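Local coordinates for glutathione transferase (Phanerochaete chrysosporium, PDB 4F0C), which binds oxidized glutathione disulfide and, as a GST-fold enzyme, probably conjugates or otherwise processes small molecules with the help of glutathione, at residues Lys5-Phe10 with Met23-Leu28; Ile77-Val82 with Ile100-Trp105; Ala206-Pro211 with Glu215-Lys220. All blocks are in the same frame, centred on the assembly; numbering follows the deposited sequence.

A glutathione transferase joins a thioredoxin-like domain to an all-helical one, and these three contacts, met in series along the chain, sample both halves and the seam between them. Contact 1 sets strand 7-11 against helix 18-28 in the N-terminal domain. Contact 2, its centre about 16 Å from that of contact 1, pairs helix 74-85 with helix 96-126 and so bridges the domains; Ile81 packs on Leu24, Leu25 and Leu28 of contact 1. Contact 3 joins helices 198-209 and 211-227, its centre about 14 Å from that of contact 1 and tied to it by two salt bridges. Contacts 2 and 3, centres about 20 Å apart, do not touch. Helix 18-28 therefore links all three.

Contact 1. Residues Lys5-Phe10 with Met23-Leu28; sequences KQFTLF and MLLREL. With SO4 (sulfate ion), chain D.
The beta-alpha-beta unit that opens the thioredoxin-like domain of a GST brings Phe7 and Leu9 of strand 7-11 against Leu25 of helix 18-28, before the chain returns in strand 32-36, parallel to the first. This is how a helix is seated on its sheet: apolar side chains meet, and no hydrogen bond crosses. Leu25, with CG beside its backbone N (chi1 -70°), presents a forked end to the strand. One prong, CD2, comes obliquely to the Phe7 ring, 3.8 Å from CD2 and nearly as close to the neighbouring CE2 of that ring. The other prong leans toward Leu9, though more loosely, with Leu25 CD1 4.5 Å from Leu9 CD2. The Phe7 ring is also covered by its own neighbour, Gln6 CG lying 3.5 Å above the plane over the ring centre. All three touching residues are buried; Phe32 of the returning strand packs on both Phe7 and Leu25. Thr8 points away, and its OG1 is hydrogen-bonded to Glu33 and His64. At the exposed start of the segment, the extended chain of Lys5 carries NZ to a sulfate ion, probably from the crystallisation liquor, where NZ donates a hydrogen bond to sulfate O4 over 3.0 Å.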
loop_
_atom_site.group_PDB
_atom_site.type_symbol
_atom_site.label_atom_id
_atom_site.label_comp_id
_atom_site.label_asym_id
_atom_site.label_seq_id
_atom_site.Cartn_x
_atom_site.Cartn_y
_atom_site.Cartn_z
ATOM N N LYS A 5 -2.230 29.786 4.967
ATOM C CA LYS A 5 -3.176 28.795 4.495
ATOM C C LYS A 5 -3.210 27.632 5.470
ATOM O O LYS A 5 -2.306 27.485 6.294
ATOM C CB LYS A 5 -2.783 28.343 3.099
ATOM C CG LYS A 5 -2.812 29.491 2.069
ATOM C CD LYS A 5 -2.611 28.948 0.627
ATOM C CE LYS A 5 -2.852 30.050 -0.448
ATOM N NZ LYS A 5 -2.891 29.371 -1.789
ATOM N N GLN A 6 -4.260 26.818 5.393
ATOM C CA GLN A 6 -4.398 25.751 6.355
ATOM C C GLN A 6 -3.303 24.699 6.266
ATOM O O GLN A 6 -2.786 24.273 7.281
ATOM C CB GLN A 6 -5.753 25.045 6.260
ATOM C CG GLN A 6 -5.859 23.878 7.286
ATOM C CD GLN A 6 -7.293 23.453 7.550
ATOM O OE1 GLN A 6 -8.214 23.891 6.853
ATOM N NE2 GLN A 6 -7.492 22.599 8.562
ATOM N N PHE A 7 -2.999 24.250 5.050
ATOM C CA PHE A 7 -2.108 23.112 4.851
ATOM C C PHE A 7 -0.878 23.515 4.075
ATOM O O PHE A 7 -0.940 24.402 3.208
ATOM C CB PHE A 7 -2.827 22.001 4.050
ATOM C CG PHE A 7 -4.070 21.471 4.728
ATOM C CD1 PHE A 7 -3.972 20.594 5.815
ATOM C CD2 PHE A 7 -5.330 21.875 4.291
ATOM C CE1 PHE A 7 -5.143 20.072 6.436
ATOM C CE2 PHE A 7 -6.485 21.394 4.884
ATOM C CZ PHE A 7 -6.402 20.488 5.982
ATOM N N THR A 8 0.237 22.860 4.390
ATOM C CA THR A 8 1.368 22.805 3.467
ATOM C C THR A 8 1.375 21.403 2.890
ATOM O O THR A 8 1.432 20.402 3.637
ATOM C CB THR A 8 2.730 23.060 4.144
ATOM O OG1 THR A 8 2.748 24.376 4.676
ATOM C CG2 THR A 8 3.888 22.922 3.146
ATOM N N LEU A 9 1.292 21.327 1.566
ATOM C CA LEU A 9 1.424 20.052 0.870
ATOM C C LEU A 9 2.809 19.988 0.233
ATOM O O LEU A 9 3.131 20.788 -0.641
ATOM C CB LEU A 9 0.353 19.905 -0.232
ATOM C CG LEU A 9 0.477 18.664 -1.144
ATOM C CD1 LEU A 9 0.419 17.332 -0.361
ATOM C CD2 LEU A 9 -0.607 18.680 -2.271
ATOM N N PHE A 10 3.630 19.039 0.665
ATOM C CA PHE A 10 4.895 18.816 0.002
ATOM C C PHE A 10 4.606 17.905 -1.186
ATOM O O PHE A 10 4.096 16.794 -1.032
ATOM C CB PHE A 10 5.920 18.191 0.959
ATOM C CG PHE A 10 6.310 19.103 2.104
ATOM C CD1 PHE A 10 7.252 20.107 1.917
ATOM C CD2 PHE A 10 5.733 18.950 3.361
ATOM C CE1 PHE A 10 7.634 20.938 2.958
ATOM C CE2 PHE A 10 6.118 19.779 4.425
ATOM C CZ PHE A 10 7.056 20.786 4.207
ATOM N N MET A 23 -5.814 16.967 -5.543
ATOM C CA MET A 23 -7.198 16.781 -6.032
ATOM C C MET A 23 -8.226 16.878 -4.897
ATOM O O MET A 23 -9.216 17.588 -5.020
ATOM C CB MET A 23 -7.359 15.407 -6.685
ATOM C CG MET A 23 -6.751 15.328 -8.069
ATOM S SD MET A 23 -6.720 13.650 -8.742
ATOM C CE MET A 23 -5.648 13.945 -10.161
ATOM N N LEU A 24 -7.992 16.147 -3.808
ATOM C CA LEU A 24 -8.945 16.155 -2.690
ATOM C C LEU A 24 -9.073 17.527 -2.043
ATOM O O LEU A 24 -10.177 17.964 -1.716
ATOM C CB LEU A 24 -8.595 15.081 -1.633
ATOM C CG LEU A 24 -9.490 15.131 -0.369
ATOM C CD1 LEU A 24 -10.941 14.806 -0.771
ATOM C CD2 LEU A 24 -8.985 14.085 0.619
ATOM N N LEU A 25 -7.944 18.207 -1.855
ATOM C CA LEU A 25 -7.988 19.539 -1.241
ATOM C C LEU A 25 -8.807 20.502 -2.121
ATOM O O LEU A 25 -9.595 21.300 -1.604
ATOM C CB LEU A 25 -6.573 20.088 -1.026
ATOM C CG LEU A 25 -5.746 19.377 0.062
ATOM C CD1 LEU A 25 -4.306 19.862 -0.005
ATOM C CD2 LEU A 25 -6.314 19.617 1.457
ATOM N N ARG A 26 -8.621 20.420 -3.443
ATOM C CA ARG A 26 -9.408 21.266 -4.355
ATOM C C ARG A 26 -10.892 20.908 -4.311
ATOM O O ARG A 26 -11.731 21.797 -4.318
ATOM C CB ARG A 26 -8.892 21.190 -5.795
ATOM C CG ARG A 26 -7.508 21.790 -5.979
ATOM C CD ARG A 26 -7.006 21.776 -7.454
ATOM N NE ARG A 26 -5.567 22.007 -7.406
ATOM C CZ ARG A 26 -4.988 23.202 -7.369
ATOM N NH1 ARG A 26 -5.710 24.315 -7.485
ATOM N NH2 ARG A 26 -3.666 23.276 -7.243
ATOM N N GLU A 27 -11.205 19.608 -4.301
ATOM C CA GLU A 27 -12.606 19.146 -4.226
ATOM C C GLU A 27 -13.313 19.703 -2.991
ATOM O O GLU A 27 -14.482 20.086 -3.050
ATOM C CB GLU A 27 -12.682 17.599 -4.180
ATOM C CG GLU A 27 -12.364 16.898 -5.503
ATOM C CD GLU A 27 -13.529 16.911 -6.511
ATOM O OE1 GLU A 27 -14.446 17.739 -6.397
ATOM O OE2 GLU A 27 -13.523 16.066 -7.427
ATOM N N LEU A 28 -12.600 19.738 -1.869
ATOM C CA LEU A 28 -13.183 20.209 -0.606
ATOM C C LEU A 28 -13.076 21.715 -0.411
ATOM O O LEU A 28 -13.598 22.247 0.565
ATOM C CB LEU A 28 -12.548 19.477 0.601
ATOM C CG LEU A 28 -13.091 18.059 0.816
ATOM C CD1 LEU A 28 -12.174 17.213 1.745
ATOM C CD2 LEU A 28 -14.532 18.118 1.352
HETATM S S SO4 D . 0.808 28.579 -3.118
HETATM O O1 SO4 D . 1.130 27.160 -3.272
HETATM O O2 SO4 D . 2.073 29.301 -3.102
HETATM O O3 SO4 D . -0.002 29.017 -4.253
HETATM O O4 SO4 D . 0.076 28.883 -1.891
#

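Contact 2. Residues Ile77-Val82 with Ile100-Trp105; sequences ILLYIV and IIMTQW. With SO4 (sulfate ion), chain C.
Leu79 and Met102 meet where helix 74-85, the last helix of the thioredoxin-like domain, lies beside helix 96-126, the first of the all-helical domain, in a small apolar contact that helps join the two domains. On the tight side, Met102 starts out extended and then turns at its thioether (chi3 73°), which brings CE to within 4.0 Å of Leu79 CD2; the two side chains run alongside, pointing opposite ways. Ile168 packs on Met102 from helix 168-172, and Phe107 of the second subunit packs against Leu79. The other side is looser. Thr103, partly exposed, only skirts Leu79, its OG1 4.2 Å from Leu79 CD2, and that hydroxyl is engaged by Lys99 O in its own helix.

Another flank of helix 96-126, where Gln104 and Trp105 meet the second subunit, binds a sulfate ion, probably from the crystallisation liquor. The ion is held by Gln104 NE2, 2.9 Å from sulfate O1 through a bent bond (144°), and by Trp105, with Arg158 and Trp72 of the second subunit as further donors. The Trp105 ring also meets that Trp72 edge-to-face. A leucine in place of Trp105 would probably deprive sulfate O3 of the Trp105 N-H and Trp72 of the second subunit of an edge-to-face partner. Sulfate O3 sits at the indole edge, in the ring plane, and Trp105 NE1 reaches it over 2.8 Å in a nearly straight bond (168°).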
loop_
_atom_site.group_PDB
_atom_site.type_symbol
_atom_site.label_atom_id
_atom_site.label_comp_id
_atom_site.label_asym_id
_atom_site.label_seq_id
_atom_site.Cartn_x
_atom_site.Cartn_y
_atom_site.Cartn_z
ATOM N N ILE A 77 -2.894 10.427 4.083
ATOM C CA ILE A 77 -3.264 11.842 4.008
ATOM C C ILE A 77 -4.720 12.028 3.539
ATOM O O ILE A 77 -5.469 12.849 4.118
ATOM C CB ILE A 77 -2.293 12.620 3.078
ATOM C CG1 ILE A 77 -0.881 12.601 3.684
ATOM C CG2 ILE A 77 -2.755 14.092 2.866
ATOM C CD1 ILE A 77 0.185 13.109 2.721
ATOM N N LEU A 78 -5.122 11.261 2.522
ATOM C CA LEU A 78 -6.512 11.337 2.049
ATOM C C LEU A 78 -7.486 10.990 3.179
ATOM O O LEU A 78 -8.478 11.688 3.360
ATOM C CB LEU A 78 -6.775 10.420 0.843
ATOM C CG LEU A 78 -5.942 10.661 -0.431
ATOM C CD1 LEU A 78 -6.208 9.565 -1.501
ATOM C CD2 LEU A 78 -6.205 12.073 -1.023
ATOM N N LEU A 79 -7.192 9.927 3.924
ATOM C CA LEU A 79 -8.028 9.527 5.053
ATOM C C LEU A 79 -8.069 10.598 6.123
ATOM O O LEU A 79 -9.130 10.865 6.682
ATOM C CB LEU A 79 -7.542 8.171 5.627
ATOM C CG LEU A 79 -7.959 7.012 4.705
ATOM C CD1 LEU A 79 -7.071 5.777 4.952
ATOM C CD2 LEU A 79 -9.470 6.649 4.923
ATOM N N TYR A 80 -6.913 11.184 6.432
ATOM C CA TYR A 80 -6.821 12.233 7.449
ATOM C C TYR A 80 -7.752 13.386 7.056
ATOM O O TYR A 80 -8.564 13.853 7.858
ATOM C CB TYR A 80 -5.382 12.769 7.569
ATOM C CG TYR A 80 -5.243 14.005 8.486
ATOM C CD1 TYR A 80 -5.142 13.869 9.870
ATOM C CD2 TYR A 80 -5.227 15.292 7.940
ATOM C CE1 TYR A 80 -5.031 15.002 10.718
ATOM C CE2 TYR A 80 -5.136 16.440 8.773
ATOM C CZ TYR A 80 -5.029 16.280 10.143
ATOM O OH TYR A 80 -4.912 17.394 10.951
ATOM N N ILE A 81 -7.637 13.820 5.811
ATOM C CA ILE A 81 -8.419 14.961 5.361
ATOM C C ILE A 81 -9.927 14.688 5.434
ATOM O O ILE A 81 -10.706 15.542 5.911
ATOM C CB ILE A 81 -8.018 15.384 3.946
ATOM C CG1 ILE A 81 -6.590 15.942 3.966
ATOM C CG2 ILE A 81 -8.994 16.487 3.418
ATOM C CD1 ILE A 81 -5.980 16.125 2.585
ATOM N N VAL A 82 -10.370 13.520 4.965
ATOM C CA VAL A 82 -11.819 13.264 5.026
ATOM C C VAL A 82 -12.330 13.003 6.445
ATOM O O VAL A 82 -13.471 13.372 6.765
ATOM C CB VAL A 82 -12.340 12.164 4.051
ATOM C CG1 VAL A 82 -12.076 12.577 2.591
ATOM C CG2 VAL A 82 -11.745 10.776 4.375
ATOM N N ILE A 100 -14.623 0.459 6.103
ATOM C CA ILE A 100 -13.585 -0.560 5.987
ATOM C C ILE A 100 -13.389 -0.973 4.524
ATOM O O ILE A 100 -12.258 -1.271 4.085
ATOM C CB ILE A 100 -13.820 -1.764 6.896
ATOM C CG1 ILE A 100 -12.564 -2.658 6.942
ATOM C CG2 ILE A 100 -15.133 -2.546 6.514
ATOM C CD1 ILE A 100 -11.320 -1.948 7.523
ATOM N N ILE A 101 -14.472 -0.958 3.751
ATOM C CA ILE A 101 -14.335 -1.310 2.334
ATOM C C ILE A 101 -13.679 -0.147 1.565
ATOM O O ILE A 101 -12.865 -0.365 0.663
ATOM C CB ILE A 101 -15.721 -1.689 1.731
ATOM C CG1 ILE A 101 -16.263 -2.937 2.436
ATOM C CG2 ILE A 101 -15.623 -1.879 0.185
ATOM C CD1 ILE A 101 -15.275 -4.166 2.407
ATOM N N MET A 102 -13.993 1.092 1.939
ATOM C CA MET A 102 -13.271 2.213 1.314
ATOM C C MET A 102 -11.762 2.083 1.598
ATOM O O MET A 102 -10.909 2.325 0.727
ATOM C CB MET A 102 -13.829 3.551 1.807
ATOM C CG MET A 102 -13.272 4.775 1.052
ATOM S SD MET A 102 -13.926 6.336 1.676
ATOM C CE MET A 102 -13.042 6.478 3.235
ATOM N N THR A 103 -11.438 1.692 2.826
ATOM C CA THR A 103 -10.042 1.474 3.221
ATOM C C THR A 103 -9.384 0.319 2.454
ATOM O O THR A 103 -8.224 0.410 2.035
ATOM C CB THR A 103 -9.937 1.300 4.744
ATOM O OG1 THR A 103 -10.286 2.540 5.339
ATOM C CG2 THR A 103 -8.517 0.947 5.200
ATOM N N GLN A 104 -10.125 -0.766 2.281
ATOM C CA GLN A 104 -9.651 -1.885 1.469
ATOM C C GLN A 104 -9.249 -1.421 0.055
ATOM O O GLN A 104 -8.181 -1.752 -0.427
ATOM C CB GLN A 104 -10.772 -2.910 1.353
ATOM C CG GLN A 104 -10.517 -4.080 0.368
ATOM C CD GLN A 104 -11.809 -4.800 0.070
ATOM O OE1 GLN A 104 -12.166 -5.763 0.756
ATOM N NE2 GLN A 104 -12.568 -4.290 -0.948
ATOM N N TRP A 105 -10.127 -0.663 -0.612
ATOM C CA TRP A 105 -9.813 -0.168 -1.943
ATOM C C TRP A 105 -8.614 0.781 -1.929
ATOM O O TRP A 105 -7.819 0.769 -2.864
ATOM C CB TRP A 105 -11.043 0.474 -2.600
ATOM C CG TRP A 105 -11.974 -0.621 -3.115
ATOM C CD1 TRP A 105 -13.105 -1.087 -2.509
ATOM C CD2 TRP A 105 -11.786 -1.400 -4.298
ATOM N NE1 TRP A 105 -13.661 -2.104 -3.266
ATOM C CE2 TRP A 105 -12.860 -2.316 -4.368
ATOM C CE3 TRP A 105 -10.820 -1.388 -5.325
ATOM C CZ2 TRP A 105 -13.006 -3.229 -5.431
ATOM C CZ3 TRP A 105 -10.952 -2.315 -6.390
ATOM C CH2 TRP A 105 -12.028 -3.230 -6.412
HETATM S S SO4 C . -15.823 -5.231 -2.803
HETATM O O1 SO4 C . -14.469 -5.746 -2.550
HETATM O O2 SO4 C . -16.686 -5.495 -1.673
HETATM O O3 SO4 C . -15.908 -3.755 -2.896
HETATM O O4 SO4 C . -16.268 -5.829 -4.030
#

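Contact 3. Residues Ala206-Pro211 with Glu215-Lys220; sequences ALITRP and ESLKTK
Ile208 and Leu217 face each other across the short link between helices 198-209 and 211-227, the last two of the all-helical C-terminal domain, with Arg210 as N-cap of the second and Pro211 in its first turn. An apolar pair and a backbone bond join the two segments; salt bridges tie them to helix 18-28.

The apolar pair is small and lies near the surface. Leu217 CD1 approaches Ile208 obliquely, 3.9 Å from CG2 and equally near CB of that isoleucine. Ile208 carries CG1 between its backbone N and carbonyl carbon (chi1 66°), a choice that leaves CG2 as the branch offered to Leu217. Helix 174-184 adds Val174 against Ile208 and Ile175 against Leu217.

The ionic interactions reach out to helix 18-28. Glu215, its chain fully extended beyond CG, forms a salt bridge through OE2 with Arg26 NH1, while Arg210 NE pairs with Glu27 OE2. Opposite charges thus stitch the junction to the N-terminal domain, and Asp22, a second acidic partner of Arg26, also receives the hydroxyl of Ser216.

The hydrogen bonds belong to the first turns of helix 211-227. Glu215 N donates to Pro211 O over 2.8 Å, tilted 28° from the carbonyl plane, and Glu215 CB comes within 3.2 Å of the same oxygen. One turn on, Glu215 O is gripped twice, from opposite faces of its plane: by the backbone, with Thr219 N 2.9 Å from it, and by a side-chain bond, in which Thr219 OG1 donates over 2.8 Å, 38° out of the plane.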
loop_
_atom_site.group_PDB
_atom_site.type_symbol
_atom_site.label_atom_id
_atom_site.label_comp_id
_atom_site.label_asym_id
_atom_site.label_seq_id
_atom_site.Cartn_x
_atom_site.Cartn_y
_atom_site.Cartn_z
ATOM N N ALA A 206 -15.205 10.163 -16.051
ATOM C CA ALA A 206 -16.093 10.908 -15.182
ATOM C C ALA A 206 -15.250 11.644 -14.116
ATOM O O ALA A 206 -15.515 12.806 -13.806
ATOM C CB ALA A 206 -17.135 9.992 -14.542
ATOM N N LEU A 207 -14.197 10.992 -13.621
ATOM C CA LEU A 207 -13.336 11.584 -12.596
ATOM C C LEU A 207 -12.552 12.780 -13.119
ATOM O O LEU A 207 -12.573 13.848 -12.516
ATOM C CB LEU A 207 -12.384 10.519 -11.999
ATOM C CG LEU A 207 -13.077 9.492 -11.095
ATOM C CD1 LEU A 207 -12.301 8.181 -10.988
ATOM C CD2 LEU A 207 -13.292 10.114 -9.699
ATOM N N ILE A 208 -11.880 12.629 -14.254
ATOM C CA ILE A 208 -10.995 13.697 -14.720
ATOM C C ILE A 208 -11.758 14.880 -15.313
ATOM O O ILE A 208 -11.177 15.936 -15.526
ATOM C CB ILE A 208 -9.938 13.200 -15.733
ATOM C CG1 ILE A 208 -10.594 12.742 -17.037
ATOM C CG2 ILE A 208 -9.070 12.077 -15.120
ATOM C CD1 ILE A 208 -9.577 12.314 -18.104
ATOM N N THR A 209 -13.054 14.714 -15.561
ATOM C CA THR A 209 -13.846 15.849 -16.058
ATOM C C THR A 209 -14.494 16.647 -14.925
ATOM O O THR A 209 -15.025 17.725 -15.157
ATOM C CB THR A 209 -14.886 15.424 -17.147
ATOM O OG1 THR A 209 -15.773 14.458 -16.598
ATOM C CG2 THR A 209 -14.187 14.786 -18.306
ATOM N N ARG A 210 -14.428 16.144 -13.687
ATOM C CA ARG A 210 -14.828 16.958 -12.543
ATOM C C ARG A 210 -13.910 18.193 -12.452
ATOM O O ARG A 210 -12.692 18.065 -12.548
ATOM C CB ARG A 210 -14.710 16.163 -11.237
ATOM C CG ARG A 210 -15.711 15.004 -11.085
ATOM C CD ARG A 210 -15.508 14.321 -9.730
ATOM N NE ARG A 210 -15.739 15.263 -8.621
ATOM C CZ ARG A 210 -16.943 15.596 -8.168
ATOM N NH1 ARG A 210 -18.034 15.091 -8.746
ATOM N NH2 ARG A 210 -17.062 16.446 -7.151
ATOM N N PRO A 211 -14.491 19.385 -12.237
ATOM C CA PRO A 211 -13.706 20.624 -12.311
ATOM C C PRO A 211 -12.493 20.670 -11.377
ATOM O O PRO A 211 -11.435 21.129 -11.816
ATOM C CB PRO A 211 -14.730 21.706 -11.938
ATOM C CG PRO A 211 -16.024 21.160 -12.477
ATOM C CD PRO A 211 -15.941 19.663 -12.152
ATOM N N GLU A 215 -8.778 20.746 -12.746
ATOM C CA GLU A 215 -7.932 21.866 -12.333
ATOM C C GLU A 215 -6.607 21.362 -11.761
ATOM O O GLU A 215 -5.555 21.919 -12.040
ATOM C CB GLU A 215 -8.661 22.744 -11.313
ATOM C CG GLU A 215 -7.828 23.939 -10.815
ATOM C CD GLU A 215 -8.594 24.808 -9.829
ATOM O OE1 GLU A 215 -9.488 25.550 -10.273
ATOM O OE2 GLU A 215 -8.320 24.739 -8.619
ATOM N N SER A 216 -6.665 20.302 -10.950
ATOM C CA SER A 216 -5.461 19.656 -10.444
ATOM C C SER A 216 -4.538 19.184 -11.577
ATOM O O SER A 216 -3.316 19.406 -11.535
ATOM C CB SER A 216 -5.841 18.483 -9.512
ATOM O OG SER A 216 -4.694 17.805 -9.061
ATOM N N LEU A 217 -5.117 18.534 -12.591
ATOM C CA LEU A 217 -4.312 18.012 -13.704
ATOM C C LEU A 217 -3.686 19.159 -14.492
ATOM O O LEU A 217 -2.546 19.065 -14.952
ATOM C CB LEU A 217 -5.156 17.114 -14.622
ATOM C CG LEU A 217 -5.646 15.803 -13.991
ATOM C CD1 LEU A 217 -6.699 15.103 -14.883
ATOM C CD2 LEU A 217 -4.460 14.857 -13.675
ATOM N N LYS A 218 -4.425 20.255 -14.604
ATOM C CA LYS A 218 -3.953 21.398 -15.382
ATOM C C LYS A 218 -2.809 22.071 -14.609
ATOM O O LYS A 218 -1.825 22.508 -15.186
ATOM C CB LYS A 218 -5.102 22.370 -15.652
ATOM C CG LYS A 218 -4.695 23.665 -16.384
ATOM C CD LYS A 218 -5.886 24.615 -16.557
ATOM C CE LYS A 218 -5.536 25.834 -17.432
ATOM N NZ LYS A 218 -6.685 26.788 -17.577
ATOM N N THR A 219 -2.946 22.127 -13.289
ATOM C CA THR A 219 -1.951 22.737 -12.416
ATOM C C THR A 219 -0.654 21.939 -12.495
ATOM O O THR A 219 0.442 22.506 -12.562
ATOM C CB THR A 219 -2.466 22.766 -10.955
ATOM O OG1 THR A 219 -3.628 23.602 -10.877
ATOM C CG2 THR A 219 -1.400 23.306 -9.988
ATOM N N LYS A 220 -0.778 20.612 -12.489
ATOM C CA LYS A 220 0.395 19.762 -12.614
ATOM C C LYS A 220 1.126 20.002 -13.930
ATOM O O LYS A 220 2.356 20.115 -13.931
ATOM C CB LYS A 220 0.021 18.277 -12.437
ATOM C CG LYS A 220 1.139 17.276 -12.735
ATOM C CD LYS A 220 0.654 15.851 -12.427
ATOM C CE LYS A 220 1.786 14.827 -12.312
ATOM N NZ LYS A 220 2.681 14.888 -13.481
#